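Local coordinates for protein probable amino acid aminotransferase (Mycobacterium tuberculosis, PDB 6Q1S) that belongs to the class IV aminotransferase family and binds 4'-deoxy-4'-aminopyridoxal-5'-phosphate, with 2-oxoglutaric acid in an adjoining pocket, at residues G249-S254 / E277-L282; Q220-E225 / D284-S289. All coordinates share one frame; numbering follows the deposited sequence.

Contact 1. Residues G249-S254 / E277-L282. With PMP (4'-deoxy-4'-aminopyridoxal-5'-phosphate), chain G.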
loop_
_atom_site.group_PDB
_atom_site.type_symbol
_atom_site.label_atom_id
_atom_site.label_comp_id
_atom_site.label_asym_id
_atom_site.label_seq_id
_atom_site.Cartn_x
_atom_site.Cartn_y
_atom_site.Cartn_z
ATOM N N GLY B 249 -17.804 3.492 -26.349
ATOM C CA GLY B 249 -16.841 4.331 -25.666
ATOM C C GLY B 249 -16.364 3.700 -24.376
ATOM O O GLY B 249 -17.087 2.908 -23.768
ATOM N N ILE B 250 -15.146 4.031 -23.958
ATOM C CA ILE B 250 -14.612 3.621 -22.666
ATOM C C ILE B 250 -14.211 4.883 -21.921
ATOM O O ILE B 250 -13.607 5.788 -22.504
ATOM C CB ILE B 250 -13.404 2.669 -22.791
ATOM C CG1 ILE B 250 -13.674 1.557 -23.805
ATOM C CG2 ILE B 250 -13.048 2.075 -21.436
ATOM C CD1 ILE B 250 -12.441 0.725 -24.103
ATOM N N TRP B 251 -14.544 4.941 -20.638
ATOM C CA TRP B 251 -14.192 6.080 -19.806
ATOM C C TRP B 251 -13.596 5.596 -18.498
ATOM O O TRP B 251 -14.023 4.577 -17.946
ATOM C CB TRP B 251 -15.405 6.961 -19.513
ATOM C CG TRP B 251 -16.023 7.540 -20.734
ATOM C CD1 TRP B 251 -15.754 8.750 -21.297
ATOM C CD2 TRP B 251 -17.017 6.925 -21.555
ATOM N NE1 TRP B 251 -16.524 8.932 -22.418
ATOM C CE2 TRP B 251 -17.309 7.824 -22.600
ATOM C CE3 TRP B 251 -17.692 5.703 -21.508
ATOM C CZ2 TRP B 251 -18.246 7.539 -23.587
ATOM C CZ3 TRP B 251 -18.620 5.422 -22.486
ATOM C CH2 TRP B 251 -18.890 6.336 -23.514
ATOM N N LEU B 252 -12.608 6.334 -18.012
ATOM C CA LEU B 252 -12.033 6.113 -16.692
ATOM C C LEU B 252 -12.645 7.170 -15.781
ATOM O O LEU B 252 -12.264 8.344 -15.823
ATOM C CB LEU B 252 -10.513 6.191 -16.746
ATOM C CG LEU B 252 -9.921 5.131 -17.675
ATOM C CD1 LEU B 252 -8.438 5.340 -17.841
ATOM C CD2 LEU B 252 -10.213 3.735 -17.145
ATOM N N VAL B 253 -13.612 6.752 -14.974
ATOM C CA VAL B 253 -14.425 7.659 -14.176
ATOM C C VAL B 253 -13.884 7.719 -12.755
ATOM O O VAL B 253 -13.546 6.688 -12.160
ATOM C CB VAL B 253 -15.899 7.212 -14.194
ATOM C CG1 VAL B 253 -16.789 8.288 -13.627
ATOM C CG2 VAL B 253 -16.323 6.858 -15.614
ATOM N N SER B 254 -13.822 8.927 -12.203
ATOM C CA SER B 254 -13.332 9.146 -10.849
ATOM C C SER B 254 -13.877 10.484 -10.361
ATOM O O SER B 254 -14.541 11.212 -11.103
ATOM C CB SER B 254 -11.803 9.100 -10.788
ATOM O OG SER B 254 -11.222 10.165 -11.521
ATOM N N GLU B 277 -20.059 12.814 -26.475
ATOM C CA GLU B 277 -20.299 14.197 -26.071
ATOM C C GLU B 277 -21.339 14.278 -24.963
ATOM O O GLU B 277 -21.258 15.165 -24.106
ATOM C CB GLU B 277 -20.727 15.065 -27.260
ATOM C CG GLU B 277 -19.769 15.117 -28.451
ATOM C CD GLU B 277 -19.887 13.918 -29.358
ATOM O OE1 GLU B 277 -20.917 13.227 -29.267
ATOM O OE2 GLU B 277 -18.985 13.696 -30.195
ATOM N N VAL B 278 -22.320 13.375 -24.961
ATOM C CA VAL B 278 -23.324 13.408 -23.906
ATOM C C VAL B 278 -22.775 12.777 -22.630
ATOM O O VAL B 278 -23.210 13.124 -21.525
ATOM C CB VAL B 278 -24.626 12.721 -24.360
ATOM C CG1 VAL B 278 -24.432 11.221 -24.500
ATOM C CG2 VAL B 278 -25.759 13.027 -23.388
ATOM N N PHE B 279 -21.803 11.867 -22.754
ATOM C CA PHE B 279 -21.308 11.148 -21.583
ATOM C C PHE B 279 -20.681 12.099 -20.576
ATOM O O PHE B 279 -20.904 11.968 -19.367
ATOM C CB PHE B 279 -20.302 10.076 -22.001
ATOM C CG PHE B 279 -19.982 9.093 -20.911
ATOM C CD1 PHE B 279 -20.678 7.902 -20.810
ATOM C CD2 PHE B 279 -18.994 9.367 -19.979
ATOM C CE1 PHE B 279 -20.390 6.998 -19.806
ATOM C CE2 PHE B 279 -18.703 8.469 -18.972
ATOM C CZ PHE B 279 -19.400 7.282 -18.886
ATOM N N ALA B 280 -19.892 13.063 -21.054
ATOM C CA ALA B 280 -19.292 14.034 -20.147
ATOM C C ALA B 280 -20.368 14.850 -19.446
ATOM O O ALA B 280 -20.254 15.150 -18.251
ATOM C CB ALA B 280 -18.332 14.946 -20.908
ATOM N N GLU B 281 -21.425 15.215 -20.175
ATOM C CA GLU B 281 -22.552 15.901 -19.553
ATOM C C GLU B 281 -23.261 15.007 -18.545
ATOM O O GLU B 281 -23.748 15.495 -17.519
ATOM C CB GLU B 281 -23.526 16.377 -20.628
ATOM C CG GLU B 281 -22.891 17.285 -21.667
ATOM C CD GLU B 281 -23.833 17.613 -22.807
ATOM O OE1 GLU B 281 -24.611 18.582 -22.678
ATOM O OE2 GLU B 281 -23.803 16.895 -23.829
ATOM N N LEU B 282 -23.331 13.701 -18.817
ATOM C CA LEU B 282 -23.941 12.777 -17.865
ATOM C C LEU B 282 -23.141 12.715 -16.570
ATOM O O LEU B 282 -23.714 12.603 -15.479
ATOM C CB LEU B 282 -24.065 11.386 -18.484
ATOM C CG LEU B 282 -25.053 11.220 -19.638
ATOM C CD1 LEU B 282 -25.256 9.746 -19.948
ATOM C CD2 LEU B 282 -26.373 11.889 -19.306
HETATM N N1 PMP G . -10.828 2.802 -8.313
HETATM C C2 PMP G . -9.744 3.181 -7.595
HETATM C C2A PMP G . -8.670 2.177 -7.266
HETATM C C3 PMP G . -9.609 4.584 -7.129
HETATM O O3 PMP G . -8.529 4.989 -6.406
HETATM C C4 PMP G . -10.694 5.527 -7.481
HETATM C C4A PMP G . -10.649 6.975 -7.054
HETATM N N4A PMP G . -9.474 7.627 -7.657
HETATM C C5 PMP G . -11.826 4.987 -8.271
HETATM C C6 PMP G . -11.824 3.645 -8.640
HETATM C C5A PMP G . -12.974 5.890 -8.667
HETATM O O4P PMP G . -13.686 6.295 -7.499
HETATM P P PMP G . -14.413 7.730 -7.438
HETATM O O1P PMP G . -13.366 8.803 -7.616
HETATM O O2P PMP G . -15.434 7.807 -8.548
HETATM O O3P PMP G . -15.089 7.886 -6.098
#
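Phe279, on one flank of its helix, lays its ring flat over the indole of Trp251 in a face-to-face stack. The Phe279 ring and the six-membered ring of Trp251 are nearly parallel, 3° apart, with centroids separated by 3.5 Å. The overlap extends across the fused bond onto the five-membered ring: Phe279 CE2 comes to 3.3 Å from Trp251 CG, while Phe279 CD2 lies 3.5 Å from Trp251 NE1. At the other end, Phe279 CB meets Trp251 CZ2 at 3.6 Å. The phenyl reaches this place because its CG is anti to the backbone N (chi1 -167°), which sends the ring out from the helix toward the strand. Across the indole, on its other face, lies the backbone of Gly249, so the Trp251 ring is held in a sandwich between phenyl and main chain. Val253, two residues along the strand, adds a looser touch, its CG2 approaching the edge of the phenyl 4.4 Å from Phe279 CE2. No hydrogen bond joins the two segments; the contact is buried and apolar. Past Val253 the strand runs into the PMP pocket, where Ser254 CA lies 3.3 Å from PMP O1P. Strand 249-254 is flanked in the mixed sheet by antiparallel strands 189-194 and 258-265, and helix 275-286 packs on one face of that sheet, Phe279 also touching Val191.

Contact 2. Residues Q220-E225 / D284-S289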
loop_
_atom_site.group_PDB
_atom_site.type_symbol
_atom_site.label_atom_id
_atom_site.label_comp_id
_atom_site.label_asym_id
_atom_site.label_seq_id
_atom_site.Cartn_x
_atom_site.Cartn_y
_atom_site.Cartn_z
ATOM N N GLN B 220 -19.411 6.561 -10.427
ATOM C CA GLN B 220 -20.107 5.587 -11.262
ATOM C C GLN B 220 -21.535 5.364 -10.779
ATOM O O GLN B 220 -22.471 5.317 -11.588
ATOM C CB GLN B 220 -19.335 4.267 -11.285
ATOM C CG GLN B 220 -20.070 3.121 -11.974
ATOM C CD GLN B 220 -20.933 2.311 -11.026
ATOM O OE1 GLN B 220 -20.446 1.754 -10.044
ATOM N NE2 GLN B 220 -22.226 2.254 -11.313
ATOM N N GLN B 221 -21.727 5.229 -9.465
ATOM C CA GLN B 221 -23.069 4.991 -8.943
ATOM C C GLN B 221 -23.973 6.193 -9.179
ATOM O O GLN B 221 -25.133 6.036 -9.577
ATOM C CB GLN B 221 -23.007 4.648 -7.456
ATOM C CG GLN B 221 -22.246 3.372 -7.148
ATOM C CD GLN B 221 -22.363 2.964 -5.693
ATOM O OE1 GLN B 221 -23.366 3.245 -5.034
ATOM N NE2 GLN B 221 -21.334 2.298 -5.182
ATOM N N ALA B 222 -23.465 7.401 -8.926
ATOM C CA ALA B 222 -24.244 8.598 -9.214
ATOM C C ALA B 222 -24.515 8.738 -10.704
ATOM O O ALA B 222 -25.569 9.249 -11.097
ATOM C CB ALA B 222 -23.524 9.837 -8.683
ATOM N N LEU B 223 -23.581 8.287 -11.548
ATOM C CA LEU B 223 -23.826 8.277 -12.986
ATOM C C LEU B 223 -24.957 7.323 -13.337
ATOM O O LEU B 223 -25.802 7.635 -14.184
ATOM C CB LEU B 223 -22.554 7.896 -13.743
ATOM C CG LEU B 223 -22.702 7.774 -15.261
ATOM C CD1 LEU B 223 -22.984 9.130 -15.887
ATOM C CD2 LEU B 223 -21.464 7.141 -15.880
ATOM N N PHE B 224 -24.989 6.151 -12.702
ATOM C CA PHE B 224 -26.084 5.221 -12.951
ATOM C C PHE B 224 -27.426 5.811 -12.542
ATOM O O PHE B 224 -28.449 5.512 -13.162
ATOM C CB PHE B 224 -25.841 3.900 -12.220
ATOM C CG PHE B 224 -25.015 2.914 -13.001
ATOM C CD1 PHE B 224 -24.240 3.332 -14.072
ATOM C CD2 PHE B 224 -25.024 1.566 -12.674
ATOM C CE1 PHE B 224 -23.480 2.429 -14.793
ATOM C CE2 PHE B 224 -24.267 0.658 -13.393
ATOM C CZ PHE B 224 -23.496 1.091 -14.455
ATOM N N GLU B 225 -27.448 6.642 -11.500
ATOM C CA GLU B 225 -28.710 7.225 -11.061
ATOM C C GLU B 225 -29.247 8.222 -12.083
ATOM O O GLU B 225 -30.434 8.197 -12.431
ATOM C CB GLU B 225 -28.539 7.895 -9.701
ATOM C CG GLU B 225 -28.168 6.943 -8.579
ATOM C CD GLU B 225 -28.128 7.640 -7.231
ATOM O OE1 GLU B 225 -27.800 6.977 -6.223
ATOM O OE2 GLU B 225 -28.411 8.859 -7.182
ATOM N N ASP B 284 -21.294 15.207 -15.575
ATOM C CA ASP B 284 -21.454 16.539 -15.002
ATOM C C ASP B 284 -22.685 16.603 -14.108
ATOM O O ASP B 284 -22.639 17.159 -13.005
ATOM C CB ASP B 284 -21.530 17.585 -16.116
ATOM C CG ASP B 284 -20.180 17.854 -16.753
ATOM O OD1 ASP B 284 -19.151 17.534 -16.121
ATOM O OD2 ASP B 284 -20.145 18.389 -17.882
ATOM N N ALA B 285 -23.808 16.057 -14.579
ATOM C CA ALA B 285 -25.011 16.027 -13.758
ATOM C C ALA B 285 -24.897 15.041 -12.602
ATOM O O ALA B 285 -25.611 15.190 -11.607
ATOM C CB ALA B 285 -26.230 15.686 -14.615
ATOM N N ALA B 286 -24.015 14.046 -12.710
ATOM C CA ALA B 286 -23.872 13.060 -11.643
ATOM C C ALA B 286 -23.298 13.692 -10.380
ATOM O O ALA B 286 -23.825 13.494 -9.278
ATOM C CB ALA B 286 -22.994 11.903 -12.115
ATOM N N ILE B 287 -22.218 14.465 -10.522
ATOM C CA ILE B 287 -21.552 15.063 -9.370
ATOM C C ILE B 287 -22.374 16.160 -8.717
ATOM O O ILE B 287 -22.039 16.601 -7.612
ATOM C CB ILE B 287 -20.182 15.626 -9.797
ATOM C CG1 ILE B 287 -20.373 16.667 -10.899
ATOM C CG2 ILE B 287 -19.268 14.504 -10.261
ATOM C CD1 ILE B 287 -19.155 17.505 -11.176
ATOM N N VAL B 288 -23.447 16.603 -9.370
ATOM C CA VAL B 288 -24.383 17.575 -8.821
ATOM C C VAL B 288 -25.744 16.950 -8.559
ATOM O O VAL B 288 -26.668 17.641 -8.104
ATOM C CB VAL B 288 -24.494 18.806 -9.747
ATOM C CG1 VAL B 288 -25.293 19.947 -9.123
ATOM C CG2 VAL B 288 -23.101 19.308 -10.105
ATOM N N SER B 289 -25.881 15.640 -8.779
ATOM C CA SER B 289 -27.149 14.971 -8.517
ATOM C C SER B 289 -27.526 15.046 -7.043
ATOM O O SER B 289 -28.711 14.947 -6.700
ATOM C CB SER B 289 -27.068 13.513 -8.973
ATOM O OG SER B 289 -26.120 12.790 -8.204
#
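Ser289 turns its OG between its own backbone N and carbonyl carbon (chi1 65°), and this folds the hydroxyl back onto the carbonyl of Ala286 and places it 4.0 Å from Ala222 CB. Leu223, across the contact, points its CB away from the other segment and sets CG anti to the backbone N (chi1 177°); its nearest approaches to Ala286 CB are made by Leu223 N and, at 4.3 Å, by Leu223 CB. The closest contacts belong to the methyls of Ala222 and Ala286 and to main-chain atoms. Both methyls point into the interface, with Ala222 CB 4.0 Å from Ala286 CB. The Ala286 methyl settles against the backbone of the opposite helix, 3.7 Å from Leu223 N, beside the Ala222 carbonyl carbon. In return, Ala222 CB rests 3.7 Å from Ala286 O. With no long side chain wedged between them, the backbones come close: Leu223 CA and Ala286 CA are just 5.0 Å apart. Helix 218-229 is thereby joined to helix 275-286, whose Phe279, Leu282 and Val283 also touch Leu223.

The Ala286 carbonyl lies at the start of a type I beta turn running to Ser289. Its oxygen accepts two bonds from the same residue, one from Ser289 N and a short one from Ser289 OG at 2.6 Å. The hydroxyl approaches in the carbonyl plane, on a lone pair, at a C=O...donor angle of 141°. Leu45 touches both Ala222 and Ser289 from a nearby loop.

Between the two segments there is no hydrogen bond or salt bridge, so their attraction is van der Waals contact of methyls with backbone. The polarity of the buried Ala286 carbonyl is met within its own turn, where the paired bonds tie Ser289 back and hold its hydroxyl beside the Ala222 methyl.

Helix 275-286 serves both contacts: its earlier part packs on strand 249-254 in contact 1, and residues 284-289, at and beyond its later part, meet helix 218-229 in contact 2. Their centres are 11 Å apart, on the same side of the chain's centre. Along the chain, 220-225 comes first, then 249-254, 277-282 and 284-289, so the segments of contact 2 bracket those of contact 1. Leu223 joins the two directly, its CD2 lying 3.6 Å from Phe279 CZ and its CD1 3.6 Å from Leu282 O. Helix, helix and sheet strand thus form one continuous packed unit beside PMP, which Ser254 approaches from the strand and Thr218 and Thr219 hydrogen-bond from helix 218-229.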